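Local coordinates for protein probable thioesterase (Thermus thermophilus, PDB 1Z54) that is a probable thioesterase that may hydrolyse fatty acyl-CoA thioesters, at residues E2-E13 and Y28-R39. Sequence-based numbering, arbitrary orientation.
Sequences ESVTRIKVRYAE and YLEAARVDFLER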
loop_
_atom_site.group_PDB
_atom_site.type_symbol
_atom_site.label_atom_id
_atom_site.label_comp_id
_atom_site.label_asym_id
_atom_site.label_seq_id
_atom_site.Cartn_x
_atom_site.Cartn_y
_atom_site.Cartn_z
ATOM N N GLU A 2 -18.238 -6.456 -19.867
ATOM C CA GLU A 2 -19.427 -5.680 -19.534
ATOM C C GLU A 2 -19.030 -4.235 -19.253
ATOM O O GLU A 2 -19.419 -3.331 -19.993
ATOM C CB GLU A 2 -20.141 -6.278 -18.320
ATOM C CG GLU A 2 -20.850 -7.593 -18.597
ATOM C CD GLU A 2 -22.089 -7.423 -19.457
ATOM O OE1 GLU A 2 -23.031 -6.732 -19.011
ATOM O OE2 GLU A 2 -22.124 -7.976 -20.574
ATOM N N SER A 3 -18.255 -4.011 -18.195
ATOM C CA SER A 3 -17.824 -2.653 -17.870
ATOM C C SER A 3 -16.308 -2.541 -17.975
ATOM O O SER A 3 -15.589 -3.519 -17.782
ATOM C CB SER A 3 -18.255 -2.270 -16.453
ATOM O OG SER A 3 -17.415 -2.872 -15.478
ATOM N N VAL A 4 -15.823 -1.346 -18.283
ATOM C CA VAL A 4 -14.391 -1.123 -18.401
ATOM C C VAL A 4 -13.947 0.022 -17.496
ATOM O O VAL A 4 -14.536 1.102 -17.502
ATOM C CB VAL A 4 -13.991 -0.800 -19.853
ATOM C CG1 VAL A 4 -12.481 -0.629 -19.949
ATOM C CG2 VAL A 4 -14.462 -1.913 -20.776
ATOM N N THR A 5 -12.900 -0.223 -16.720
ATOM C CA THR A 5 -12.381 0.781 -15.805
ATOM C C THR A 5 -10.963 1.160 -16.187
ATOM O O THR A 5 -10.072 0.312 -16.203
ATOM C CB THR A 5 -12.358 0.250 -14.359
ATOM O OG1 THR A 5 -13.656 -0.248 -14.014
ATOM C CG2 THR A 5 -11.965 1.360 -13.387
ATOM N N ARG A 6 -10.751 2.434 -16.495
ATOM C CA ARG A 6 -9.418 2.900 -16.854
ATOM C C ARG A 6 -8.657 3.288 -15.582
ATOM O O ARG A 6 -9.180 3.996 -14.722
ATOM C CB ARG A 6 -9.509 4.096 -17.809
ATOM C CG ARG A 6 -10.049 3.733 -19.187
ATOM C CD ARG A 6 -10.123 4.945 -20.105
ATOM N NE ARG A 6 -8.813 5.565 -20.279
ATOM C CZ ARG A 6 -8.568 6.589 -21.093
ATOM N NH1 ARG A 6 -7.339 7.084 -21.182
ATOM N NH2 ARG A 6 -9.549 7.118 -21.821
ATOM N N ILE A 7 -7.423 2.812 -15.462
ATOM C CA ILE A 7 -6.616 3.109 -14.284
ATOM C C ILE A 7 -5.219 3.569 -14.669
ATOM O O ILE A 7 -4.466 2.836 -15.311
ATOM C CB ILE A 7 -6.501 1.863 -13.364
ATOM C CG1 ILE A 7 -7.876 1.507 -12.792
ATOM C CG2 ILE A 7 -5.516 2.125 -12.236
ATOM C CD1 ILE A 7 -7.874 0.278 -11.885
ATOM N N LYS A 8 -4.879 4.795 -14.286
ATOM C CA LYS A 8 -3.554 5.333 -14.567
ATOM C C LYS A 8 -2.594 4.807 -13.498
ATOM O O LYS A 8 -2.797 5.041 -12.305
ATOM C CB LYS A 8 -3.588 6.857 -14.532
ATOM C CG LYS A 8 -2.264 7.529 -14.858
ATOM C CD LYS A 8 -2.441 9.041 -14.918
ATOM C CE LYS A 8 -1.127 9.765 -15.118
ATOM N NZ LYS A 8 -1.337 11.229 -15.371
ATOM N N VAL A 9 -1.559 4.087 -13.925
ATOM C CA VAL A 9 -0.593 3.539 -12.980
ATOM C C VAL A 9 0.052 4.632 -12.144
ATOM O O VAL A 9 0.428 5.685 -12.655
ATOM C CB VAL A 9 0.530 2.758 -13.689
ATOM C CG1 VAL A 9 1.583 2.313 -12.658
ATOM C CG2 VAL A 9 -0.055 1.548 -14.402
ATOM N N ARG A 10 0.166 4.377 -10.849
ATOM C CA ARG A 10 0.786 5.328 -9.942
ATOM C C ARG A 10 2.227 4.891 -9.647
ATOM O O ARG A 10 2.520 3.698 -9.542
ATOM C CB ARG A 10 -0.053 5.445 -8.662
ATOM C CG ARG A 10 -1.026 6.634 -8.720
ATOM C CD ARG A 10 -2.501 6.299 -8.463
ATOM N NE ARG A 10 -2.767 5.886 -7.095
ATOM C CZ ARG A 10 -3.915 6.094 -6.452
ATOM N NH1 ARG A 10 -4.060 5.670 -5.204
ATOM N NH2 ARG A 10 -4.910 6.744 -7.039
ATOM N N TYR A 11 3.122 5.871 -9.547
ATOM C CA TYR A 11 4.537 5.625 -9.291
ATOM C C TYR A 11 4.733 4.704 -8.086
ATOM O O TYR A 11 5.510 3.748 -8.141
ATOM C CB TYR A 11 5.257 6.952 -9.041
ATOM C CG TYR A 11 6.758 6.870 -9.177
ATOM C CD1 TYR A 11 7.360 6.883 -10.437
ATOM C CD2 TYR A 11 7.577 6.742 -8.054
ATOM C CE1 TYR A 11 8.737 6.768 -10.578
ATOM C CE2 TYR A 11 8.962 6.624 -8.183
ATOM C CZ TYR A 11 9.533 6.636 -9.449
ATOM O OH TYR A 11 10.895 6.495 -9.589
ATOM N N ALA A 12 4.022 4.999 -7.002
ATOM C CA ALA A 12 4.104 4.211 -5.775
ATOM C C ALA A 12 3.808 2.727 -5.979
ATOM O O ALA A 12 4.237 1.896 -5.186
ATOM C CB ALA A 12 3.143 4.783 -4.734
ATOM N N GLU A 13 3.078 2.395 -7.041
ATOM C CA GLU A 13 2.710 1.009 -7.308
ATOM C C GLU A 13 3.770 0.177 -8.053
ATOM O O GLU A 13 3.628 -1.031 -8.189
ATOM C CB GLU A 13 1.363 0.993 -8.056
ATOM C CG GLU A 13 0.321 1.889 -7.368
ATOM C CD GLU A 13 -0.980 2.040 -8.142
ATOM O OE1 GLU A 13 -0.929 2.212 -9.373
ATOM O OE2 GLU A 13 -2.057 2.010 -7.509
ATOM N N TYR A 28 -6.426 -2.995 -8.231
ATOM C CA TYR A 28 -6.967 -2.585 -9.529
ATOM C C TYR A 28 -8.269 -3.348 -9.766
ATOM O O TYR A 28 -9.243 -2.785 -10.259
ATOM C CB TYR A 28 -5.993 -2.920 -10.657
ATOM C CG TYR A 28 -4.740 -2.077 -10.727
ATOM C CD1 TYR A 28 -3.747 -2.373 -11.666
ATOM C CD2 TYR A 28 -4.542 -0.979 -9.888
ATOM C CE1 TYR A 28 -2.597 -1.608 -11.769
ATOM C CE2 TYR A 28 -3.384 -0.200 -9.988
ATOM C CZ TYR A 28 -2.416 -0.524 -10.939
ATOM O OH TYR A 28 -1.271 0.241 -11.105
ATOM N N LEU A 29 -8.287 -4.632 -9.412
ATOM C CA LEU A 29 -9.495 -5.442 -9.571
ATOM C C LEU A 29 -10.625 -4.885 -8.704
ATOM O O LEU A 29 -11.782 -4.848 -9.120
ATOM C CB LEU A 29 -9.236 -6.905 -9.174
ATOM C CG LEU A 29 -8.219 -7.694 -10.014
ATOM C CD1 LEU A 29 -8.336 -9.178 -9.709
ATOM C CD2 LEU A 29 -8.477 -7.454 -11.500
ATOM N N GLU A 30 -10.280 -4.476 -7.487
ATOM C CA GLU A 30 -11.261 -3.927 -6.563
ATOM C C GLU A 30 -11.836 -2.623 -7.114
ATOM O O GLU A 30 -13.040 -2.403 -7.068
ATOM C CB GLU A 30 -10.619 -3.687 -5.189
ATOM C CG GLU A 30 -11.543 -3.016 -4.156
ATOM C CD GLU A 30 -10.859 -2.815 -2.800
ATOM O OE1 GLU A 30 -11.169 -3.562 -1.844
ATOM O OE2 GLU A 30 -9.997 -1.915 -2.700
ATOM N N ALA A 31 -10.970 -1.765 -7.638
ATOM C CA ALA A 31 -11.424 -0.497 -8.198
ATOM C C ALA A 31 -12.416 -0.757 -9.332
ATOM O O ALA A 31 -13.460 -0.103 -9.408
ATOM C CB ALA A 31 -10.230 0.308 -8.709
ATOM N N ALA A 32 -12.092 -1.721 -10.196
ATOM C CA ALA A 32 -12.948 -2.077 -11.327
ATOM C C ALA A 32 -14.258 -2.670 -10.832
ATOM O O ALA A 32 -15.329 -2.343 -11.343
ATOM C CB ALA A 32 -12.236 -3.075 -12.231
ATOM N N ARG A 33 -14.168 -3.553 -9.839
ATOM C CA ARG A 33 -15.359 -4.169 -9.264
ATOM C C ARG A 33 -16.279 -3.072 -8.695
ATOM O O ARG A 33 -17.494 -3.061 -8.935
ATOM C CB ARG A 33 -14.949 -5.160 -8.159
ATOM C CG ARG A 33 -16.121 -5.796 -7.423
ATOM C CD ARG A 33 -15.714 -6.950 -6.490
ATOM N NE ARG A 33 -14.818 -6.591 -5.381
ATOM C CZ ARG A 33 -13.490 -6.709 -5.411
ATOM N NH1 ARG A 33 -12.881 -7.171 -6.496
ATOM N NH2 ARG A 33 -12.765 -6.404 -4.341
ATOM N N VAL A 34 -15.685 -2.143 -7.951
ATOM C CA VAL A 34 -16.419 -1.041 -7.344
ATOM C C VAL A 34 -17.097 -0.155 -8.406
ATOM O O VAL A 34 -18.237 0.291 -8.238
ATOM C CB VAL A 34 -15.459 -0.188 -6.470
ATOM C CG1 VAL A 34 -16.037 1.192 -6.240
ATOM C CG2 VAL A 34 -15.205 -0.903 -5.139
ATOM N N ASP A 35 -16.379 0.102 -9.490
ATOM C CA ASP A 35 -16.890 0.917 -10.584
ATOM C C ASP A 35 -18.068 0.178 -11.241
ATOM O O ASP A 35 -19.096 0.776 -11.561
ATOM C CB ASP A 35 -15.758 1.164 -11.587
ATOM C CG ASP A 35 -16.151 2.107 -12.712
ATOM O OD1 ASP A 35 -16.859 3.100 -12.453
ATOM O OD2 ASP A 35 -15.729 1.861 -13.856
ATOM N N PHE A 36 -17.910 -1.130 -11.419
ATOM C CA PHE A 36 -18.944 -1.978 -12.015
ATOM C C PHE A 36 -20.229 -1.870 -11.189
ATOM O O PHE A 36 -21.307 -1.574 -11.723
ATOM C CB PHE A 36 -18.435 -3.424 -12.050
ATOM C CG PHE A 36 -19.427 -4.432 -12.572
ATOM C CD1 PHE A 36 -20.429 -4.937 -11.754
ATOM C CD2 PHE A 36 -19.320 -4.917 -13.875
ATOM C CE1 PHE A 36 -21.308 -5.913 -12.220
ATOM C CE2 PHE A 36 -20.195 -5.896 -14.357
ATOM C CZ PHE A 36 -21.189 -6.396 -13.531
ATOM N N LEU A 37 -20.101 -2.095 -9.884
ATOM C CA LEU A 37 -21.234 -2.017 -8.975
ATOM C C LEU A 37 -21.882 -0.636 -8.984
ATOM O O LEU A 37 -23.108 -0.522 -8.947
ATOM C CB LEU A 37 -20.793 -2.373 -7.563
ATOM C CG LEU A 37 -20.583 -3.865 -7.309
ATOM C CD1 LEU A 37 -19.928 -4.064 -5.956
ATOM C CD2 LEU A 37 -21.928 -4.589 -7.357
ATOM N N GLU A 38 -21.072 0.416 -9.028
ATOM C CA GLU A 38 -21.633 1.758 -9.051
ATOM C C GLU A 38 -22.434 1.959 -10.346
ATOM O O GLU A 38 -23.610 2.319 -10.309
ATOM C CB GLU A 38 -20.514 2.800 -8.930
ATOM C CG GLU A 38 -20.944 4.243 -9.158
ATOM C CD GLU A 38 -19.871 5.246 -8.742
ATOM O OE1 GLU A 38 -19.870 5.663 -7.564
ATOM O OE2 GLU A 38 -19.023 5.614 -9.584
ATOM N N ARG A 39 -21.794 1.707 -11.483
ATOM C CA ARG A 39 -22.442 1.865 -12.782
ATOM C C ARG A 39 -23.761 1.105 -12.865
ATOM O O ARG A 39 -24.672 1.508 -13.590
ATOM C CB ARG A 39 -21.488 1.413 -13.889
ATOM C CG ARG A 39 -20.244 2.274 -13.952
ATOM C CD ARG A 39 -19.124 1.644 -14.761
ATOM N NE ARG A 39 -19.408 1.572 -16.191
ATOM C CZ ARG A 39 -18.502 1.229 -17.103
ATOM N NH1 ARG A 39 -18.826 1.181 -18.391
ATOM N NH2 ARG A 39 -17.260 0.939 -16.727
#
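Tyr28 and Glu13 approach from opposite directions, and the phenol OH of Tyr28 donates to Glu13 OE1 over 2.6 Å. The ring and carboxylate planes stand 62° apart, with OE1 at the ring edge. Tyr28 OH meets that oxygen from above the carboxylate plane, while Arg10 N donates to Glu13 OE1 at 2.8 Å from the opposite face; two donors thus hold OE1 from both faces of the carboxylate and probably limit its turning. Glu13 OE2 forms a salt bridge with Arg10 NH1 of the second subunit. Ile7 divides its branches: CG2 makes a CH-pi contact over one face of the Tyr28 ring, 4.2 Å from its centroid, and CD1 packs on Ala31 CB at 4.0 Å. Two residues back along the strand, Thr5 rests its OG1 against Ala32 and donates to the anti lone pair of Asp35 OD2 at 3.0 Å. With CG anti to the backbone N (chi1 -175°), Asp35 places OD2 beside Thr5, where it also takes a weak bond from Arg39 NH2 within a salt bridge. Arg39 bends at chi3 to lay a guanidinium face on Ser3 CB, its NH2 bonding weakly to Val4 O at 2.8 Å. Ser3 OG sits at the edge of Phe36, 3.2 Å from CD2. Strand 3-8, which pairs with strand 72-82, runs at 133° to the 28-39 part of helix 24-39, packing characteristic of the hotdog fold, whose antiparallel sheet wraps around a long central helix.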